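Local coordinates for protein alginate lyase (Aplysia kurodai, PDB 5GMT) that is an alginate lyase of polysaccharide lyase family 14 that cleaves the glycosidic bonds of mannuronate-rich alginate, probably by beta-elimination, at residues T206-I212 with C223-L229; C136-R140 with L151-I155; Y97-N103 with N188-I194; L59-K65 with N259-F265. One frame throughout, in Å; residues are numbered along the deposited sequence.

Overall arrangement
Followed from the N terminus, the chain lays down 59-65, the first half of contact 4, and then 97-103, the first half of contact 3. The hairpin of contact 2 (136-140 with 151-155) opens and closes inside the loop that 188-194 completes as contact 3. Contact 1 (206-212 with 223-229) follows as a second hairpin, and 259-265 finally closes contact 4 round all the others, so the loops nest or run in series without crossing. Contacts 1, 3 and 4 belong to one antiparallel sheet, contact 2 to the other. Contacts 3 and 4 share the seam between strands 92-102 and 261-272, while contacts 1 and 2 pack together across the sandwich.

Contact 1 (T206-I212 with C223-L229); sequences TDGWVKI and CYTANHL
Lys-211 and Thr-225 are brought together by their first torsions: Lys-211 CG points directly opposite the backbone N (chi1 179°), Thr-225 OG1 lies opposite its own carbonyl carbon, and CG stops 3.4 Å from OG1. The two form a non-hydrogen-bonded pair, and the lysine chain, fully extended beyond CG, passes the threonine at a slant. The other sheet face is mainly apolar. There Val-210 CG2 meets Leu-229 CD1 at 3.9 Å, the two side chains crossing at about a right angle, and Val-210 also packs on Leu-139 of the facing sheet. Between the faces, Val-210 with Ala-226 and Ile-212 with Tyr-224 form regular hydrogen-bonded pairs; Ala-226 N lies 2.7 Å from Val-210 O. Regularity ends at Gly-208, which faces both His-228 and Leu-229. Evidence for the irregularity is the left-handed backbone of His-228 (phi 54°, psi 52°). Gly-208 N still reaches Leu-229 O at 2.8 Å, and Leu-229 N returns to Gly-208 O at 3.0 Å, from above the carbonyl plane. His-228 N, although near Gly-208 O, has a poor angle for a direct bond; a water instead donates to Gly-208 O (2.8 Å) and accepts from His-228 N (2.7 Å). The edge of the His-228 ring lies near Thr-206 O, and its NE2 bonds Gly-279 O. This is an antiparallel beta hairpin interrupted by a G1 beta bulge.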
# COMPACT_ATOMS: atom_id res chain seq x y z
N THR A 206 15.81 3.25 16.00
CA THR A 206 15.53 3.21 14.57
C THR A 206 15.88 1.81 14.05
O THR A 206 16.77 1.64 13.20
CB THR A 206 16.31 4.30 13.80
OG1 THR A 206 17.69 4.31 14.20
CG2 THR A 206 15.70 5.69 14.06
N ASP A 207 15.17 0.82 14.58
CA ASP A 207 15.43 -0.58 14.28
C ASP A 207 14.24 -1.26 13.60
O ASP A 207 14.18 -2.48 13.51
CB ASP A 207 15.84 -1.34 15.55
CG ASP A 207 14.82 -1.21 16.67
OD1 ASP A 207 13.77 -0.57 16.47
OD2 ASP A 207 15.05 -1.79 17.75
N GLY A 208 13.30 -0.46 13.11
CA GLY A 208 12.18 -1.05 12.38
C GLY A 208 12.63 -1.36 10.97
O GLY A 208 13.67 -0.86 10.53
N TRP A 209 11.87 -2.18 10.24
CA TRP A 209 12.20 -2.43 8.85
C TRP A 209 11.00 -2.85 8.01
O TRP A 209 9.97 -3.28 8.53
CB TRP A 209 13.29 -3.51 8.74
CG TRP A 209 13.02 -4.80 9.48
CD1 TRP A 209 13.27 -5.05 10.81
CD2 TRP A 209 12.52 -6.02 8.93
NE1 TRP A 209 12.93 -6.34 11.12
CE2 TRP A 209 12.47 -6.96 9.98
CE3 TRP A 209 12.09 -6.41 7.66
CZ2 TRP A 209 12.01 -8.27 9.79
CZ3 TRP A 209 11.64 -7.71 7.47
CH2 TRP A 209 11.60 -8.62 8.53
N VAL A 210 11.16 -2.70 6.70
CA VAL A 210 10.15 -3.12 5.74
C VAL A 210 10.84 -3.90 4.62
O VAL A 210 11.80 -3.43 4.01
CB VAL A 210 9.39 -1.92 5.14
CG1 VAL A 210 8.31 -2.40 4.18
CG2 VAL A 210 8.76 -1.05 6.25
N LYS A 211 10.34 -5.10 4.34
CA LYS A 211 10.86 -5.90 3.24
C LYS A 211 9.74 -6.10 2.24
O LYS A 211 8.67 -6.63 2.58
CB LYS A 211 11.39 -7.24 3.74
CG LYS A 211 11.93 -8.14 2.62
CD LYS A 211 12.33 -9.53 3.12
CE LYS A 211 12.88 -10.36 1.97
NZ LYS A 211 13.26 -11.74 2.38
N ILE A 212 9.96 -5.66 1.01
CA ILE A 212 8.98 -5.81 -0.05
C ILE A 212 9.53 -6.76 -1.10
O ILE A 212 10.66 -6.59 -1.56
CB ILE A 212 8.65 -4.45 -0.69
CG1 ILE A 212 7.92 -3.55 0.33
CG2 ILE A 212 7.83 -4.65 -1.96
CD1 ILE A 212 7.71 -2.14 -0.18
N CYS A 223 13.37 -8.34 -4.39
CA CYS A 223 13.04 -7.89 -3.05
C CYS A 223 13.87 -6.67 -2.69
O CYS A 223 14.98 -6.49 -3.19
CB CYS A 223 13.28 -8.98 -2.02
SG CYS A 223 12.29 -10.47 -2.22
N TYR A 224 13.31 -5.84 -1.81
CA TYR A 224 14.03 -4.70 -1.26
C TYR A 224 13.77 -4.64 0.23
O TYR A 224 12.62 -4.75 0.65
CB TYR A 224 13.58 -3.40 -1.92
CG TYR A 224 13.86 -2.18 -1.08
CD1 TYR A 224 15.16 -1.80 -0.79
CD2 TYR A 224 12.81 -1.41 -0.57
CE1 TYR A 224 15.42 -0.68 -0.02
CE2 TYR A 224 13.06 -0.30 0.20
CZ TYR A 224 14.37 0.06 0.48
OH TYR A 224 14.61 1.17 1.25
N THR A 225 14.82 -4.48 1.02
CA THR A 225 14.64 -4.31 2.45
C THR A 225 15.04 -2.90 2.88
O THR A 225 16.19 -2.51 2.73
CB THR A 225 15.44 -5.33 3.26
OG1 THR A 225 14.92 -6.65 3.00
CG2 THR A 225 15.31 -5.04 4.75
N ALA A 226 14.07 -2.15 3.38
CA ALA A 226 14.33 -0.87 4.03
C ALA A 226 14.59 -1.10 5.51
O ALA A 226 13.67 -1.41 6.26
CB ALA A 226 13.15 0.08 3.85
N ASN A 227 15.83 -0.97 5.97
CA ASN A 227 15.99 -1.13 7.40
C ASN A 227 16.34 0.17 8.08
O ASN A 227 16.35 1.23 7.44
CB ASN A 227 17.00 -2.23 7.73
CG ASN A 227 18.32 -2.02 7.09
OD1 ASN A 227 18.81 -0.89 6.97
ND2 ASN A 227 18.94 -3.13 6.67
N HIS A 228 16.55 0.09 9.39
CA HIS A 228 16.84 1.25 10.21
C HIS A 228 15.79 2.35 10.07
O HIS A 228 16.12 3.52 9.83
CB HIS A 228 18.23 1.77 9.89
CG HIS A 228 19.30 0.75 10.12
ND1 HIS A 228 20.42 0.65 9.33
CD2 HIS A 228 19.40 -0.24 11.04
CE1 HIS A 228 21.18 -0.35 9.76
NE2 HIS A 228 20.58 -0.91 10.80
N LEU A 229 14.53 1.95 10.24
CA LEU A 229 13.39 2.86 10.18
C LEU A 229 12.77 3.11 11.54
O LEU A 229 12.76 2.23 12.40
CB LEU A 229 12.30 2.31 9.26
CG LEU A 229 12.68 2.08 7.81
CD1 LEU A 229 11.43 1.65 7.04
CD2 LEU A 229 13.32 3.32 7.18
O HOH W 1 16.05 -2.27 10.66

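Contact 2 (C136-R140 with L151-I155); sequences CFSLR and LYAYI
Arg-140 and the two tyrosines of 151-155 make the first shell on one face of the hairpin. NH2 of Arg-140 lies 3.6 Å from CE1 of Tyr-154, which sits at the edge of the guanidinium, and the same NH2 comes to the edge of the Tyr-152 ring. The ring planes of Tyr-152 and Tyr-154 are turned 46° and 56° from the guanidinium, so neither is stacked on it. A bend at chi3 (-72°) carries the arginine head into this position. Ser-138 OG touches Tyr-154 CB at 3.3 Å. On the opposite face Leu-139 CD2 meets Ala-153 CB at 3.7 Å, and Leu-139 continues onto Val-198 of the facing sheet.

The next shell is one water with four bonds. It donates to Ser-138 OG (2.7 Å) and Tyr-152 O (2.8 Å), and accepts from Arg-140 NE (2.9 Å) and, at greater length, Arg-140 N (3.2 Å). It therefore bridges the strands beside the direct bond from Tyr-152 N to Arg-140 O (2.8 Å). Farther out, Ser-138 OG bonds Cys-127 O, next to the Cys-127 to Cys-136 disulfide, Arg-140 NH1 bonds Ser-245, Tyr-154 OH bonds Gly-129 O and Tyr-152 OH bonds Gly-176 N. Water and outer partners thus satisfy the buried Ser-138 OG, Arg-140 NE and NH1 and both tyrosine hydroxyls, and probably hold the arginine head beside the two rings.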
# COMPACT_ATOMS: atom_id res chain seq x y z
N CYS A 136 0.24 8.36 13.52
CA CYS A 136 0.16 7.30 12.52
C CYS A 136 1.45 7.10 11.76
O CYS A 136 2.37 7.91 11.83
CB CYS A 136 -0.98 7.61 11.54
SG CYS A 136 -0.93 9.27 10.80
N PHE A 137 1.51 5.99 11.03
CA PHE A 137 2.49 5.83 9.95
C PHE A 137 1.79 5.08 8.82
O PHE A 137 0.88 4.30 9.06
CB PHE A 137 3.73 5.07 10.45
CG PHE A 137 3.43 3.68 10.95
CD1 PHE A 137 2.99 3.47 12.25
CD2 PHE A 137 3.61 2.58 10.12
CE1 PHE A 137 2.72 2.19 12.71
CE2 PHE A 137 3.34 1.30 10.57
CZ PHE A 137 2.89 1.10 11.87
N SER A 138 2.18 5.32 7.57
CA SER A 138 1.57 4.56 6.49
C SER A 138 2.64 4.08 5.54
O SER A 138 3.62 4.79 5.28
CB SER A 138 0.51 5.39 5.76
OG SER A 138 1.06 6.48 5.05
N LEU A 139 2.45 2.88 5.01
CA LEU A 139 3.47 2.21 4.23
C LEU A 139 2.89 1.64 2.94
O LEU A 139 3.09 0.47 2.62
CB LEU A 139 4.14 1.11 5.05
CG LEU A 139 4.79 1.58 6.36
CD1 LEU A 139 5.13 0.40 7.30
CD2 LEU A 139 6.03 2.46 6.10
N ARG A 140 2.16 2.48 2.21
CA ARG A 140 1.75 2.13 0.85
C ARG A 140 2.95 1.88 -0.07
O ARG A 140 4.08 2.25 0.23
CB ARG A 140 0.89 3.25 0.26
CG ARG A 140 -0.43 3.44 0.98
CD ARG A 140 -1.14 4.65 0.44
NE ARG A 140 -0.49 5.90 0.86
CZ ARG A 140 -0.93 7.11 0.56
NH1 ARG A 140 -2.03 7.28 -0.16
NH2 ARG A 140 -0.25 8.17 1.00
N LEU A 151 8.67 1.69 -1.89
CA LEU A 151 7.93 1.88 -0.63
C LEU A 151 7.67 3.38 -0.49
O LEU A 151 8.59 4.16 -0.66
CB LEU A 151 8.73 1.35 0.56
CG LEU A 151 8.28 1.78 1.96
CD1 LEU A 151 6.87 1.30 2.21
CD2 LEU A 151 9.21 1.26 3.05
N TYR A 152 6.43 3.77 -0.22
CA TYR A 152 6.08 5.19 -0.14
C TYR A 152 5.60 5.48 1.27
O TYR A 152 4.42 5.28 1.58
CB TYR A 152 5.02 5.55 -1.16
CG TYR A 152 4.68 7.02 -1.21
CD1 TYR A 152 5.64 7.97 -1.53
CD2 TYR A 152 3.38 7.46 -0.96
CE1 TYR A 152 5.32 9.32 -1.59
CE2 TYR A 152 3.04 8.81 -1.03
CZ TYR A 152 4.03 9.74 -1.34
OH TYR A 152 3.71 11.08 -1.41
N ALA A 153 6.52 5.94 2.10
CA ALA A 153 6.32 5.91 3.55
C ALA A 153 6.01 7.28 4.15
O ALA A 153 6.73 8.25 3.93
CB ALA A 153 7.56 5.32 4.22
N TYR A 154 4.91 7.33 4.89
CA TYR A 154 4.66 8.42 5.83
C TYR A 154 5.12 7.94 7.20
O TYR A 154 4.48 7.09 7.82
CB TYR A 154 3.18 8.81 5.85
CG TYR A 154 2.78 9.72 4.72
CD1 TYR A 154 2.84 9.29 3.40
CD2 TYR A 154 2.34 11.01 4.98
CE1 TYR A 154 2.49 10.13 2.35
CE2 TYR A 154 1.98 11.86 3.94
CZ TYR A 154 2.05 11.42 2.64
OH TYR A 154 1.70 12.25 1.59
N ILE A 155 6.24 8.47 7.67
CA ILE A 155 6.83 8.04 8.92
C ILE A 155 7.29 9.29 9.68
O ILE A 155 7.38 10.36 9.10
CB ILE A 155 8.02 7.06 8.67
CG1 ILE A 155 8.93 7.62 7.58
CG2 ILE A 155 7.49 5.71 8.24
CD1 ILE A 155 10.13 6.70 7.23
O HOH W 2 1.86 5.66 2.58

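Contact 3 (Y97-N103 with N188-I194); sequences YDVYFEN and NNKWHSI
Val-99 O is gripped twice by His-192: its backbone N lies 2.7 Å away and its ring ND1 3.3 Å, the two donors reaching the oxygen from opposite faces of the carbonyl plane. CG of His-192 sits opposite its carbonyl carbon (chi1 -56°), which swings the ring back beside its own N-H and puts Val-99 O at the ring edge. NE2, on the far side, accepts from Met-187 N; the two bonds together fix the ring's rotation. Phe-101 then points an edge at the imidazole face, offset edge-to-face, with centroids 5.2 Å apart and planes at 81°.

Across the sheet, Tyr-100 presents its edge to the five-membered ring of Trp-191 (planes 72° apart), and Tyr-100 CB lies 3.6 Å from the centroid of the six-membered ring, over its face, in a CH-pi contact. Trp-191 NE1 is held by His-53 O. Nearby, Ser-193 OG donates to Asp-98 OD1 at 2.7 Å, from above the carboxylate plane, while OD2 forms a salt bridge with Lys-266. On the same face as His-192, Ile-194 CD1 touches Val-99 CG1 (3.6 Å) and Tyr-97 CE2 (3.7 Å). At the strand end a water links Tyr-100 OH (2.6 Å) to Asn-189 OD1. Both faces therefore carry aromatic packing, and Asp-98, with a donor on each oxygen, would probably favour its charged form.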
# COMPACT_ATOMS: atom_id res chain seq x y z
N TYR A 97 -0.69 -9.69 -1.54
CA TYR A 97 -1.80 -9.66 -2.49
C TYR A 97 -1.23 -9.82 -3.89
O TYR A 97 -0.05 -9.60 -4.11
CB TYR A 97 -2.62 -8.38 -2.39
CG TYR A 97 -1.88 -7.07 -2.59
CD1 TYR A 97 -1.34 -6.39 -1.50
CD2 TYR A 97 -1.73 -6.51 -3.85
CE1 TYR A 97 -0.66 -5.17 -1.66
CE2 TYR A 97 -1.06 -5.29 -4.02
CZ TYR A 97 -0.53 -4.63 -2.92
OH TYR A 97 0.14 -3.42 -3.08
N ASP A 98 -2.09 -10.24 -4.81
CA ASP A 98 -1.76 -10.27 -6.22
C ASP A 98 -2.37 -9.07 -6.92
O ASP A 98 -3.52 -8.73 -6.66
CB ASP A 98 -2.28 -11.56 -6.88
CG ASP A 98 -1.66 -12.81 -6.31
OD1 ASP A 98 -0.52 -12.77 -5.80
OD2 ASP A 98 -2.33 -13.86 -6.39
N VAL A 99 -1.61 -8.42 -7.80
CA VAL A 99 -2.17 -7.35 -8.62
C VAL A 99 -1.81 -7.50 -10.10
O VAL A 99 -0.66 -7.80 -10.45
CB VAL A 99 -1.71 -5.96 -8.10
CG1 VAL A 99 -0.18 -5.86 -8.06
CG2 VAL A 99 -2.30 -4.84 -8.93
N TYR A 100 -2.81 -7.33 -10.96
CA TYR A 100 -2.65 -7.30 -12.41
C TYR A 100 -2.75 -5.86 -12.91
O TYR A 100 -3.69 -5.15 -12.56
CB TYR A 100 -3.72 -8.17 -13.08
CG TYR A 100 -3.53 -8.40 -14.56
CD1 TYR A 100 -3.91 -7.44 -15.50
CD2 TYR A 100 -2.99 -9.59 -15.03
CE1 TYR A 100 -3.74 -7.66 -16.87
CE2 TYR A 100 -2.81 -9.82 -16.39
CZ TYR A 100 -3.19 -8.85 -17.30
OH TYR A 100 -3.01 -9.09 -18.65
N PHE A 101 -1.80 -5.43 -13.75
CA PHE A 101 -1.89 -4.11 -14.38
C PHE A 101 -2.32 -4.26 -15.83
O PHE A 101 -1.65 -4.90 -16.62
CB PHE A 101 -0.54 -3.38 -14.34
CG PHE A 101 -0.05 -3.09 -12.95
CD1 PHE A 101 0.74 -4.02 -12.28
CD2 PHE A 101 -0.37 -1.90 -12.32
CE1 PHE A 101 1.21 -3.76 -11.00
CE2 PHE A 101 0.10 -1.64 -11.03
CZ PHE A 101 0.88 -2.58 -10.37
N GLU A 102 -3.45 -3.65 -16.18
CA GLU A 102 -3.95 -3.74 -17.55
C GLU A 102 -3.90 -2.39 -18.26
O GLU A 102 -4.55 -1.43 -17.83
CB GLU A 102 -5.38 -4.29 -17.55
CG GLU A 102 -5.97 -4.39 -18.94
CD GLU A 102 -7.42 -4.82 -18.90
OE1 GLU A 102 -7.71 -5.84 -18.23
OE2 GLU A 102 -8.26 -4.12 -19.51
N ASN A 103 -3.11 -2.33 -19.33
CA ASN A 103 -2.96 -1.14 -20.18
C ASN A 103 -2.22 0.01 -19.48
O ASN A 103 -2.59 1.18 -19.65
CB ASN A 103 -4.32 -0.66 -20.69
CG ASN A 103 -4.21 0.10 -21.99
OD1 ASN A 103 -3.32 -0.16 -22.79
ND2 ASN A 103 -5.09 1.07 -22.19
N ASN A 188 3.53 -4.15 -17.31
CA ASN A 188 2.22 -4.11 -17.95
C ASN A 188 1.71 -5.50 -18.34
O ASN A 188 2.50 -6.37 -18.71
CB ASN A 188 2.28 -3.21 -19.19
CG ASN A 188 0.92 -2.96 -19.80
OD1 ASN A 188 -0.11 -3.08 -19.13
ND2 ASN A 188 0.91 -2.57 -21.07
N ASN A 189 0.40 -5.69 -18.20
CA ASN A 189 -0.30 -6.90 -18.65
C ASN A 189 0.20 -8.18 -18.00
O ASN A 189 0.25 -9.24 -18.64
CB ASN A 189 -0.22 -7.00 -20.18
CG ASN A 189 -0.89 -5.81 -20.87
OD1 ASN A 189 -1.94 -5.34 -20.43
ND2 ASN A 189 -0.26 -5.30 -21.93
N LYS A 190 0.56 -8.09 -16.72
CA LYS A 190 1.00 -9.25 -15.97
C LYS A 190 0.45 -9.24 -14.55
O LYS A 190 0.21 -8.17 -13.99
CB LYS A 190 2.52 -9.30 -15.90
CG LYS A 190 3.20 -9.83 -17.15
CD LYS A 190 4.69 -10.04 -16.86
CE LYS A 190 5.37 -10.81 -17.98
NZ LYS A 190 4.83 -12.20 -18.09
N TRP A 191 0.28 -10.42 -13.98
CA TRP A 191 0.02 -10.56 -12.55
C TRP A 191 1.33 -10.37 -11.80
O TRP A 191 2.40 -10.76 -12.30
CB TRP A 191 -0.55 -11.94 -12.22
CG TRP A 191 -2.02 -12.07 -12.46
CD1 TRP A 191 -2.62 -12.78 -13.47
CD2 TRP A 191 -3.07 -11.50 -11.68
NE1 TRP A 191 -3.99 -12.68 -13.36
CE2 TRP A 191 -4.29 -11.90 -12.27
CE3 TRP A 191 -3.10 -10.69 -10.54
CZ2 TRP A 191 -5.53 -11.51 -11.76
CZ3 TRP A 191 -4.33 -10.30 -10.04
CH2 TRP A 191 -5.53 -10.71 -10.64
N HIS A 192 1.24 -9.78 -10.61
CA HIS A 192 2.39 -9.67 -9.71
C HIS A 192 1.98 -10.17 -8.34
O HIS A 192 0.90 -9.82 -7.86
CB HIS A 192 2.87 -8.23 -9.59
CG HIS A 192 3.22 -7.60 -10.90
ND1 HIS A 192 2.27 -7.30 -11.85
CD2 HIS A 192 4.41 -7.23 -11.43
CE1 HIS A 192 2.86 -6.76 -12.90
NE2 HIS A 192 4.16 -6.71 -12.67
N SER A 193 2.81 -10.99 -7.72
CA SER A 193 2.58 -11.32 -6.32
C SER A 193 3.40 -10.35 -5.50
O SER A 193 4.59 -10.13 -5.78
CB SER A 193 2.94 -12.77 -6.00
OG SER A 193 1.95 -13.64 -6.51
N ILE A 194 2.76 -9.74 -4.51
CA ILE A 194 3.40 -8.70 -3.72
C ILE A 194 3.41 -9.12 -2.25
O ILE A 194 2.38 -9.57 -1.74
CB ILE A 194 2.68 -7.35 -3.88
CG1 ILE A 194 2.82 -6.87 -5.34
CG2 ILE A 194 3.23 -6.32 -2.90
CD1 ILE A 194 2.34 -5.43 -5.55
O HOH W 3 -3.90 -7.26 -20.22
O HOH W 4 -1.35 -2.22 -23.01

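Contact 4 (L59-K65 with N259-F265); sequences LRIFYEK and NDCYSYF
Backbone hydrogen bonds join Leu-59 with Phe-265, Ile-61 with Ser-263 and Tyr-63 with Cys-261, two for each pair, giving an unbroken antiparallel ladder. Beyond it, Lys-65 N donates to Asp-260 OD1 at 2.8 Å, almost straight (176°) but from above the carboxylate plane, so a side chain takes over where the strands end.

Among hydroxyls, Tyr-63 OH and Ser-263 OG share a hydrogen bond of 2.7 Å, and Tyr-63 OH also bonds Thr-246 of the facing sheet. Cys-261 SG lies obliquely beside the Tyr-63 ring.

Ring and guanidinium contacts gather on the opposite face. In Arg-60 a bend at chi3 (78°) turns a guanidinium face to Tyr-262, whose CE2 lies 3.6 Å from Arg-60 CZ. The planes are 52° apart, so this is a tilted approach over the guanidinium face. Earlier in the same side chain, Arg-60 CG is 3.8 Å from the centroid of the Tyr-264 ring, over its face, a CH-pi contact. A water then accepts from Arg-60 NH1 (3.0 Å) and donates to Tyr-264 OH (2.7 Å), which also bonds Glu-102. Phe-62 meets Tyr-262 obliquely, centroids 5.1 Å apart.

Apolar packing lies on the Tyr-63 face: Ile-61 CG1 touches Phe-265 CE1 at 3.9 Å, and Phe-265 continues edge-to-face onto Phe-244. Arg-60 is thus used along its whole length: its aliphatic arm packs on Tyr-264, while its head rests against Tyr-262 and reaches Tyr-264 OH through the water, a hydroxyl that Glu-102 and that water together help to position.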
# COMPACT_ATOMS: atom_id res chain seq x y z
N LEU A 59 -11.10 -7.94 -7.33
CA LEU A 59 -11.48 -6.55 -7.14
C LEU A 59 -10.87 -5.73 -8.26
O LEU A 59 -9.65 -5.74 -8.42
CB LEU A 59 -11.00 -6.05 -5.77
CG LEU A 59 -11.18 -4.56 -5.50
CD1 LEU A 59 -12.65 -4.20 -5.47
CD2 LEU A 59 -10.48 -4.20 -4.17
N ARG A 60 -11.70 -5.05 -9.05
CA ARG A 60 -11.16 -4.31 -10.19
C ARG A 60 -11.31 -2.83 -9.98
O ARG A 60 -12.39 -2.35 -9.62
CB ARG A 60 -11.84 -4.71 -11.51
CG ARG A 60 -11.10 -4.19 -12.75
CD ARG A 60 -11.91 -4.37 -14.04
NE ARG A 60 -12.96 -3.35 -14.17
CZ ARG A 60 -13.79 -3.23 -15.20
NH1 ARG A 60 -13.72 -4.07 -16.23
NH2 ARG A 60 -14.69 -2.26 -15.21
N ILE A 61 -10.23 -2.10 -10.20
CA ILE A 61 -10.22 -0.65 -10.09
C ILE A 61 -9.97 -0.04 -11.46
O ILE A 61 -9.00 -0.39 -12.14
CB ILE A 61 -9.14 -0.15 -9.10
CG1 ILE A 61 -9.23 -0.88 -7.76
CG2 ILE A 61 -9.23 1.37 -8.95
CD1 ILE A 61 -10.56 -0.69 -7.03
N PHE A 62 -10.83 0.90 -11.85
CA PHE A 62 -10.74 1.58 -13.12
C PHE A 62 -10.16 2.99 -12.93
O PHE A 62 -10.63 3.74 -12.08
CB PHE A 62 -12.12 1.64 -13.77
CG PHE A 62 -12.21 2.57 -14.93
CD1 PHE A 62 -11.38 2.40 -16.03
CD2 PHE A 62 -13.13 3.60 -14.95
CE1 PHE A 62 -11.47 3.23 -17.13
CE2 PHE A 62 -13.23 4.45 -16.04
CZ PHE A 62 -12.39 4.26 -17.13
N TYR A 63 -9.13 3.32 -13.71
CA TYR A 63 -8.59 4.67 -13.75
C TYR A 63 -8.84 5.24 -15.13
O TYR A 63 -8.26 4.79 -16.13
CB TYR A 63 -7.08 4.72 -13.45
CG TYR A 63 -6.57 3.75 -12.41
CD1 TYR A 63 -6.28 4.17 -11.11
CD2 TYR A 63 -6.34 2.42 -12.75
CE1 TYR A 63 -5.80 3.26 -10.18
CE2 TYR A 63 -5.87 1.52 -11.83
CZ TYR A 63 -5.59 1.95 -10.54
OH TYR A 63 -5.11 1.04 -9.64
N GLU A 64 -9.71 6.23 -15.19
CA GLU A 64 -10.04 6.86 -16.45
C GLU A 64 -8.84 7.61 -17.01
O GLU A 64 -8.06 8.18 -16.25
CB GLU A 64 -11.21 7.81 -16.25
CG GLU A 64 -11.82 8.33 -17.50
CD GLU A 64 -13.29 8.59 -17.30
OE1 GLU A 64 -14.09 8.08 -18.12
OE2 GLU A 64 -13.64 9.27 -16.30
N LYS A 65 -8.69 7.60 -18.33
CA LYS A 65 -7.67 8.41 -19.00
C LYS A 65 -7.77 9.84 -18.50
O LYS A 65 -8.86 10.40 -18.41
CB LYS A 65 -7.86 8.34 -20.52
CG LYS A 65 -6.81 9.10 -21.32
CD LYS A 65 -6.93 8.79 -22.81
CE LYS A 65 -5.84 9.52 -23.60
NZ LYS A 65 -5.83 9.09 -25.03
N ASN A 259 -3.70 6.40 -20.13
CA ASN A 259 -4.70 5.51 -20.72
C ASN A 259 -5.91 5.25 -19.81
O ASN A 259 -5.82 5.35 -18.59
CB ASN A 259 -4.09 4.15 -21.05
CG ASN A 259 -2.82 4.24 -21.89
OD1 ASN A 259 -2.67 5.11 -22.74
ND2 ASN A 259 -1.93 3.30 -21.67
N ASP A 260 -7.04 4.90 -20.42
CA ASP A 260 -8.05 4.15 -19.71
C ASP A 260 -7.40 2.83 -19.30
O ASP A 260 -6.93 2.08 -20.16
CB ASP A 260 -9.29 3.90 -20.58
CG ASP A 260 -10.04 5.18 -20.91
OD1 ASP A 260 -10.31 5.97 -19.98
OD2 ASP A 260 -10.34 5.43 -22.10
N CYS A 261 -7.33 2.56 -18.00
CA CYS A 261 -6.60 1.37 -17.56
C CYS A 261 -7.22 0.80 -16.29
O CYS A 261 -8.08 1.42 -15.65
CB CYS A 261 -5.12 1.69 -17.34
SG CYS A 261 -4.85 3.03 -16.15
N TYR A 262 -6.79 -0.42 -15.95
CA TYR A 262 -7.44 -1.19 -14.89
C TYR A 262 -6.44 -1.97 -14.07
O TYR A 262 -5.48 -2.56 -14.59
CB TYR A 262 -8.45 -2.18 -15.48
CG TYR A 262 -9.45 -1.61 -16.45
CD1 TYR A 262 -9.09 -1.36 -17.77
CD2 TYR A 262 -10.76 -1.35 -16.07
CE1 TYR A 262 -10.00 -0.86 -18.67
CE2 TYR A 262 -11.69 -0.85 -16.96
CZ TYR A 262 -11.29 -0.60 -18.27
OH TYR A 262 -12.20 -0.11 -19.17
N SER A 263 -6.70 -2.03 -12.77
CA SER A 263 -5.96 -2.94 -11.93
C SER A 263 -6.92 -3.97 -11.35
O SER A 263 -8.11 -3.70 -11.20
CB SER A 263 -5.21 -2.20 -10.82
OG SER A 263 -6.08 -1.43 -10.01
N TYR A 264 -6.39 -5.14 -11.05
CA TYR A 264 -7.16 -6.25 -10.49
C TYR A 264 -6.45 -6.78 -9.26
O TYR A 264 -5.25 -7.01 -9.31
CB TYR A 264 -7.31 -7.39 -11.50
CG TYR A 264 -7.95 -7.00 -12.81
CD1 TYR A 264 -7.28 -6.19 -13.72
CD2 TYR A 264 -9.20 -7.49 -13.16
CE1 TYR A 264 -7.86 -5.84 -14.94
CE2 TYR A 264 -9.80 -7.15 -14.38
CZ TYR A 264 -9.12 -6.33 -15.26
OH TYR A 264 -9.69 -6.00 -16.46
N PHE A 265 -7.18 -7.00 -8.17
CA PHE A 265 -6.56 -7.49 -6.95
C PHE A 265 -7.24 -8.77 -6.50
O PHE A 265 -8.47 -8.85 -6.51
CB PHE A 265 -6.63 -6.45 -5.83
CG PHE A 265 -5.93 -5.16 -6.13
CD1 PHE A 265 -6.58 -4.16 -6.85
CD2 PHE A 265 -4.65 -4.92 -5.65
CE1 PHE A 265 -5.95 -2.96 -7.11
CE2 PHE A 265 -4.01 -3.72 -5.92
CZ PHE A 265 -4.66 -2.73 -6.65
O HOH W 5 -12.34 -6.68 -16.64
O HOH W 6 -4.44 6.69 -24.51